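Local coordinates for ATP-dependent Clp protease adapter protein ClpS 2 (Agrobacterium tumefaciens, PDB 4YJM), which probably modulates the specificity of ATP-dependent protein degradation by the ClpAP protease, acting as an N-end rule adaptor that binds the N-terminal domain of ClpA, at residues 36-39 with 40-44; 53-56 with 57-60; 77-80 with 81-85. All coordinates share one frame; numbering follows the deposited sequence.

Overall arrangement
Each of the three contacts lies within a single helix of the ClpS fold, in which three helices pack with a three-stranded antiparallel sheet. Contact 1 (36-44) falls on helix 36-47, contact 2 (53-60) on helix 51-64 and contact 3 (77-85) on helix 74-91, in series along the chain. Contact 1 touches both others: its centre is about 10 Å from that of contact 2, which it meets chiefly through Met58, and about 14 Å from that of contact 3, where Val42 meets Ala84. Contacts 2 and 3, about 18 Å apart between centres, do not touch (nearest atoms about 11 Å apart); helix 36-47 thus bridges them, joining the three helices into one body with the sheet.

Contact 1: residues 36-39 with 40-44; sequences REFV and TVVLK
On one side of these two helical turns, Phe38 packs against Val42, one turn further on. With CG anti to the backbone N (chi1 -175°), the Phe38 ring is laid alongside the following turn, where methyl CG2 of Val42 stands over one of its faces. This CH-pi contact puts Val42 CG2 4.0 Å from the ring centroid, displaced toward the rim, and CE2 of Phe38 is the ring atom nearest that methyl, at 3.6 Å. Val41 CG2 approaches the same ring more loosely and obliquely.

A second apolar pair, Val39 and Leu43, runs side by side, with Val39 CG1 4.0 Å from Leu43 CD1. These i to i+4 pairs belong to helix 36-47 of the ClpS fold, which presents Val42 and Leu43 to Phe97 of strand 97-101 and sets Val39 and Thr40 against Met58 of helix 51-64. The Phe38 ring also meets Phe93 edge-to-face.

Backbone hydrogen bonds hold the turns together. Leu43 N gives a short, nearly straight bond to Val39 O (2.9 Å, 170° at the hydrogen), and Val42 N reaches Phe38 O in the carbonyl plane at 3.0 Å. Thr40 N bonds to Arg36 O at 3.1 Å, and the Thr40 hydroxyl OG1 adds a weak bond to that same oxygen. Val41 N is held less firmly, dividing two weak bonds between the carbonyl oxygens of Glu37 and Phe38.

Contact 2: residues 53-56 with 57-60; sequences TGRR and VMMT
Met58 curls back over the preceding turn of its helix, toward Gly54 and Arg55. Its CB lies 3.7 Å from Arg55 O, and CG comes to 3.5 Å from Gly54 O. The chain stays extended about CB-CG, carrying SD to Val39 of helix 36-47. The bend at the last torsion (chi3 -87°) then places the terminal methyl CE between two helices: on its own it sits 3.7 Å from Gly54 O, 3.8 Å from Arg55 CA and 4.1 Å from Arg55 CG, crossing the Arg55 side chain at a slant, and on helix 36-47 it meets Thr40 OG1 at 3.4 Å. The guanidinium of Arg55 extends farther, to a salt bridge with Glu51.

In the backbone, Met58 N bonds almost straight to Gly54 O (170° at the hydrogen). Further along, Arg56 O is gripped twice by Thr60: the backbone N arrives at 3.1 Å and the hydroxyl OG1, also a donor, at 3.0 Å, from opposite faces of the carbonyl plane.

Val57 and Met58 also meet Leu28 of strand 23-29. These are two regular alpha-helical turns with a threonine hydroxyl bonded back to the i-4 carbonyl, placed where helix 51-64 of the ClpS fold packs on helix 36-47 and the sheet.

Contact 3: residues 77-80 with 81-85; sequences AETK and AKEAT
Thr79 and Glu83 lie side by side and point the same way, one turn apart on helix 74-91. It is the methyl of the threonine that does the touching: CG2 stands 3.8 Å from carboxylate oxygen OE2 of Glu83, a van der Waals approach. The first torsion of Thr79 (chi1 -68°) sets this methyl anti to the backbone N, while its hydroxyl is turned back along the helix to the carbonyl of Asp75. Glu83 reaches the methyl by an extended chain whose CG passes 3.4 Å from Thr79 O, the same oxygen that accepts the backbone N-H of Glu83.

Lys80 and Glu83 carry opposite charges, yet they do not pair: Lys80 NZ remains 5.4 Å from OE1 of Glu83, and its ammonium group instead bonds to the carbonyl of Val46 at the end of helix 36-47. Lys82, by contrast, finds its partner within its own helix, a salt bridge to Asp86 one turn on.

Ala77, Ala81 and Ala84 face the sheet and helix 36-47 instead, and the last two methyls each rest against the carbonyl oxygen four residues back, CB of Ala81 3.3 Å from Ala77 O and CB of Ala84 3.4 Å from Lys80 O. Next to them, Thr85 grips Ala81 O through both its backbone N and its hydroxyl, which come from opposite faces of the carbonyl plane; the OG1 bond to Ala81 O is 2.8 Å long. That hydroxyl also bonds to the backbone N of Phe97.

Ala77 and Ala81 meet Thr99 of strand 97-101, Ala81 and Ala84 also meet Phe97, Ala77 reaches Tyr24 and Val26 of strand 23-29, and Ala84 fits against Val42, Val46 and Phe47 of helix 36-47, so this alanine side closes onto both sheet and helix.

Contact 1: residues 36-39 with 40-44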
# COMPACT_ATOMS: atom_id res chain seq x y z
N ARG A 36 5.61 12.52 -0.80
CA ARG A 36 4.48 12.32 0.09
C ARG A 36 3.15 12.53 -0.66
O ARG A 36 2.22 11.75 -0.51
CB ARG A 36 4.61 13.29 1.27
CG ARG A 36 3.51 13.23 2.33
CD ARG A 36 3.89 14.02 3.59
NE ARG A 36 5.19 13.61 4.12
CZ ARG A 36 6.33 14.28 3.99
NH1 ARG A 36 6.37 15.44 3.34
NH2 ARG A 36 7.45 13.79 4.51
N GLU A 37 3.08 13.57 -1.47
CA GLU A 37 1.84 13.91 -2.15
C GLU A 37 1.52 12.91 -3.26
O GLU A 37 0.35 12.73 -3.59
CB GLU A 37 1.91 15.33 -2.70
CG GLU A 37 1.85 16.39 -1.62
CD GLU A 37 0.66 16.21 -0.70
OE1 GLU A 37 -0.40 15.74 -1.17
OE2 GLU A 37 0.78 16.53 0.50
N PHE A 38 2.54 12.27 -3.83
CA PHE A 38 2.32 11.21 -4.81
C PHE A 38 1.72 10.00 -4.12
O PHE A 38 0.78 9.40 -4.64
CB PHE A 38 3.62 10.79 -5.52
CG PHE A 38 3.41 9.76 -6.62
CD1 PHE A 38 2.84 10.13 -7.85
CD2 PHE A 38 3.78 8.45 -6.44
CE1 PHE A 38 2.65 9.17 -8.86
CE2 PHE A 38 3.58 7.50 -7.43
CZ PHE A 38 3.02 7.85 -8.63
N VAL A 39 2.25 9.62 -2.96
CA VAL A 39 1.70 8.45 -2.25
C VAL A 39 0.26 8.69 -1.88
O VAL A 39 -0.56 7.77 -1.97
CB VAL A 39 2.53 8.09 -0.97
CG1 VAL A 39 1.99 6.84 -0.26
CG2 VAL A 39 3.96 7.85 -1.34
N THR A 40 -0.08 9.89 -1.44
CA THR A 40 -1.46 10.22 -1.13
C THR A 40 -2.40 9.95 -2.32
O THR A 40 -3.47 9.35 -2.14
CB THR A 40 -1.57 11.68 -0.68
OG1 THR A 40 -1.05 11.80 0.64
CG2 THR A 40 -3.02 12.16 -0.69
N VAL A 41 -2.00 10.34 -3.52
CA VAL A 41 -2.92 10.18 -4.65
C VAL A 41 -2.93 8.72 -5.10
O VAL A 41 -3.96 8.24 -5.55
CB VAL A 41 -2.57 11.14 -5.81
CG1 VAL A 41 -2.67 12.57 -5.33
CG2 VAL A 41 -1.15 10.91 -6.32
N VAL A 42 -1.83 7.99 -4.92
CA VAL A 42 -1.87 6.54 -5.18
C VAL A 42 -2.83 5.82 -4.22
O VAL A 42 -3.67 5.02 -4.65
CB VAL A 42 -0.48 5.91 -5.08
CG1 VAL A 42 -0.56 4.37 -5.09
CG2 VAL A 42 0.38 6.39 -6.24
N LEU A 43 -2.74 6.14 -2.94
CA LEU A 43 -3.63 5.55 -1.94
C LEU A 43 -5.09 5.87 -2.22
O LEU A 43 -5.98 5.05 -2.00
CB LEU A 43 -3.27 6.04 -0.53
CG LEU A 43 -1.90 5.59 0.00
CD1 LEU A 43 -1.62 6.19 1.34
CD2 LEU A 43 -1.84 4.06 0.13
N LYS A 44 -5.35 7.10 -2.66
CA LYS A 44 -6.71 7.49 -2.99
C LYS A 44 -7.21 6.69 -4.21
O LYS A 44 -8.35 6.18 -4.22
CB LYS A 44 -6.79 9.00 -3.25
CG LYS A 44 -8.19 9.52 -3.59
CD LYS A 44 -9.18 9.28 -2.45
CE LYS A 44 -10.48 10.05 -2.65
NZ LYS A 44 -11.33 10.02 -1.43

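Contact 2: residues 53-56 with 57-60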
# COMPACT_ATOMS: atom_id res chain seq x y z
N THR A 53 -6.38 9.72 6.43
CA THR A 53 -6.05 8.32 6.66
C THR A 53 -4.71 7.91 6.01
O THR A 53 -3.86 7.27 6.66
CB THR A 53 -7.15 7.39 6.11
OG1 THR A 53 -8.41 7.75 6.70
CG2 THR A 53 -6.84 5.95 6.47
N GLY A 54 -4.55 8.26 4.75
CA GLY A 54 -3.29 8.06 4.03
C GLY A 54 -2.07 8.61 4.78
O GLY A 54 -1.04 7.94 4.87
N ARG A 55 -2.19 9.83 5.32
CA ARG A 55 -1.06 10.44 6.00
C ARG A 55 -0.73 9.68 7.28
O ARG A 55 0.44 9.62 7.68
CB ARG A 55 -1.36 11.92 6.32
CG ARG A 55 -1.31 12.88 5.12
CD ARG A 55 -1.68 14.29 5.57
NE ARG A 55 -1.75 15.26 4.48
CZ ARG A 55 -2.11 16.53 4.64
NH1 ARG A 55 -2.44 16.98 5.84
NH2 ARG A 55 -2.14 17.35 3.60
N ARG A 56 -1.73 9.11 7.94
CA ARG A 56 -1.47 8.31 9.13
C ARG A 56 -0.78 6.98 8.71
O ARG A 56 0.05 6.42 9.43
CB ARG A 56 -2.77 8.07 9.90
CG ARG A 56 -3.37 9.36 10.46
CD ARG A 56 -4.74 9.16 11.11
NE ARG A 56 -4.67 8.30 12.29
CZ ARG A 56 -5.72 7.86 12.96
NH1 ARG A 56 -6.95 8.19 12.57
NH2 ARG A 56 -5.56 7.09 14.03
N VAL A 57 -1.12 6.50 7.52
CA VAL A 57 -0.52 5.25 7.04
C VAL A 57 0.99 5.47 6.78
O VAL A 57 1.85 4.71 7.24
CB VAL A 57 -1.25 4.72 5.78
CG1 VAL A 57 -0.49 3.54 5.16
CG2 VAL A 57 -2.68 4.26 6.14
N MET A 58 1.31 6.56 6.12
CA MET A 58 2.71 6.98 5.94
C MET A 58 3.52 7.19 7.22
O MET A 58 4.65 6.69 7.33
CB MET A 58 2.70 8.23 5.13
CG MET A 58 2.22 7.94 3.70
SD MET A 58 2.51 9.37 2.61
CE MET A 58 1.02 10.31 2.87
N MET A 59 3.01 7.99 8.14
CA MET A 59 3.68 8.16 9.42
C MET A 59 4.00 6.81 10.03
O MET A 59 5.07 6.61 10.59
CB MET A 59 2.83 8.97 10.40
CG MET A 59 2.82 10.46 10.13
SD MET A 59 1.88 11.34 11.39
CE MET A 59 2.87 11.03 12.85
N THR A 60 3.07 5.86 9.90
CA THR A 60 3.29 4.53 10.47
C THR A 60 4.44 3.84 9.74
O THR A 60 5.30 3.22 10.38
CB THR A 60 2.02 3.65 10.39
OG1 THR A 60 0.99 4.23 11.19
CG2 THR A 60 2.28 2.25 10.90

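Contact 3: residues 77-80 with 81-85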
# COMPACT_ATOMS: atom_id res chain seq x y z
N ALA A 77 -5.62 -8.63 -2.98
CA ALA A 77 -4.43 -8.04 -2.35
C ALA A 77 -3.27 -7.95 -3.33
O ALA A 77 -2.60 -6.89 -3.45
CB ALA A 77 -4.01 -8.85 -1.13
N GLU A 78 -3.03 -9.04 -4.07
CA GLU A 78 -1.93 -9.09 -5.03
C GLU A 78 -2.17 -8.08 -6.15
O GLU A 78 -1.25 -7.39 -6.57
CB GLU A 78 -1.76 -10.49 -5.61
CG GLU A 78 -1.27 -11.51 -4.59
CD GLU A 78 -1.45 -12.96 -5.00
OE1 GLU A 78 -2.01 -13.25 -6.06
OE2 GLU A 78 -1.01 -13.85 -4.23
N THR A 79 -3.39 -8.03 -6.65
CA THR A 79 -3.71 -7.12 -7.76
C THR A 79 -3.52 -5.67 -7.39
O THR A 79 -2.89 -4.91 -8.11
CB THR A 79 -5.17 -7.33 -8.24
OG1 THR A 79 -5.25 -8.61 -8.84
CG2 THR A 79 -5.55 -6.33 -9.32
N LYS A 80 -4.07 -5.28 -6.24
CA LYS A 80 -3.88 -3.91 -5.77
C LYS A 80 -2.46 -3.54 -5.38
O LYS A 80 -2.05 -2.43 -5.67
CB LYS A 80 -4.78 -3.64 -4.59
CG LYS A 80 -6.27 -3.54 -5.01
CD LYS A 80 -7.17 -3.21 -3.84
CE LYS A 80 -8.63 -3.05 -4.27
NZ LYS A 80 -8.78 -2.07 -5.38
N ALA A 81 -1.72 -4.43 -4.71
CA ALA A 81 -0.33 -4.15 -4.40
C ALA A 81 0.42 -3.90 -5.70
O ALA A 81 1.24 -2.97 -5.78
CB ALA A 81 0.31 -5.30 -3.59
N LYS A 82 0.15 -4.70 -6.72
CA LYS A 82 0.89 -4.53 -7.97
C LYS A 82 0.48 -3.24 -8.72
O LYS A 82 1.32 -2.56 -9.27
CB LYS A 82 0.71 -5.73 -8.88
CG LYS A 82 1.32 -5.53 -10.30
CD LYS A 82 1.57 -6.84 -11.01
CE LYS A 82 2.33 -6.62 -12.32
NZ LYS A 82 1.51 -5.87 -13.30
N GLU A 83 -0.81 -2.90 -8.74
CA GLU A 83 -1.24 -1.67 -9.43
C GLU A 83 -0.64 -0.45 -8.76
O GLU A 83 -0.17 0.48 -9.46
CB GLU A 83 -2.78 -1.55 -9.46
CG GLU A 83 -3.42 -2.53 -10.43
CD GLU A 83 -4.95 -2.42 -10.45
OE1 GLU A 83 -5.50 -1.66 -9.63
OE2 GLU A 83 -5.59 -3.10 -11.28
N ALA A 84 -0.64 -0.45 -7.43
CA ALA A 84 -0.14 0.71 -6.68
C ALA A 84 1.39 0.83 -6.83
O ALA A 84 1.94 1.91 -7.04
CB ALA A 84 -0.54 0.59 -5.25
N THR A 85 2.07 -0.29 -6.73
CA THR A 85 3.50 -0.29 -7.00
C THR A 85 3.86 0.17 -8.41
O THR A 85 4.86 0.87 -8.60
CB THR A 85 4.10 -1.69 -6.80
OG1 THR A 85 3.93 -2.10 -5.43
CG2 THR A 85 5.55 -1.70 -7.13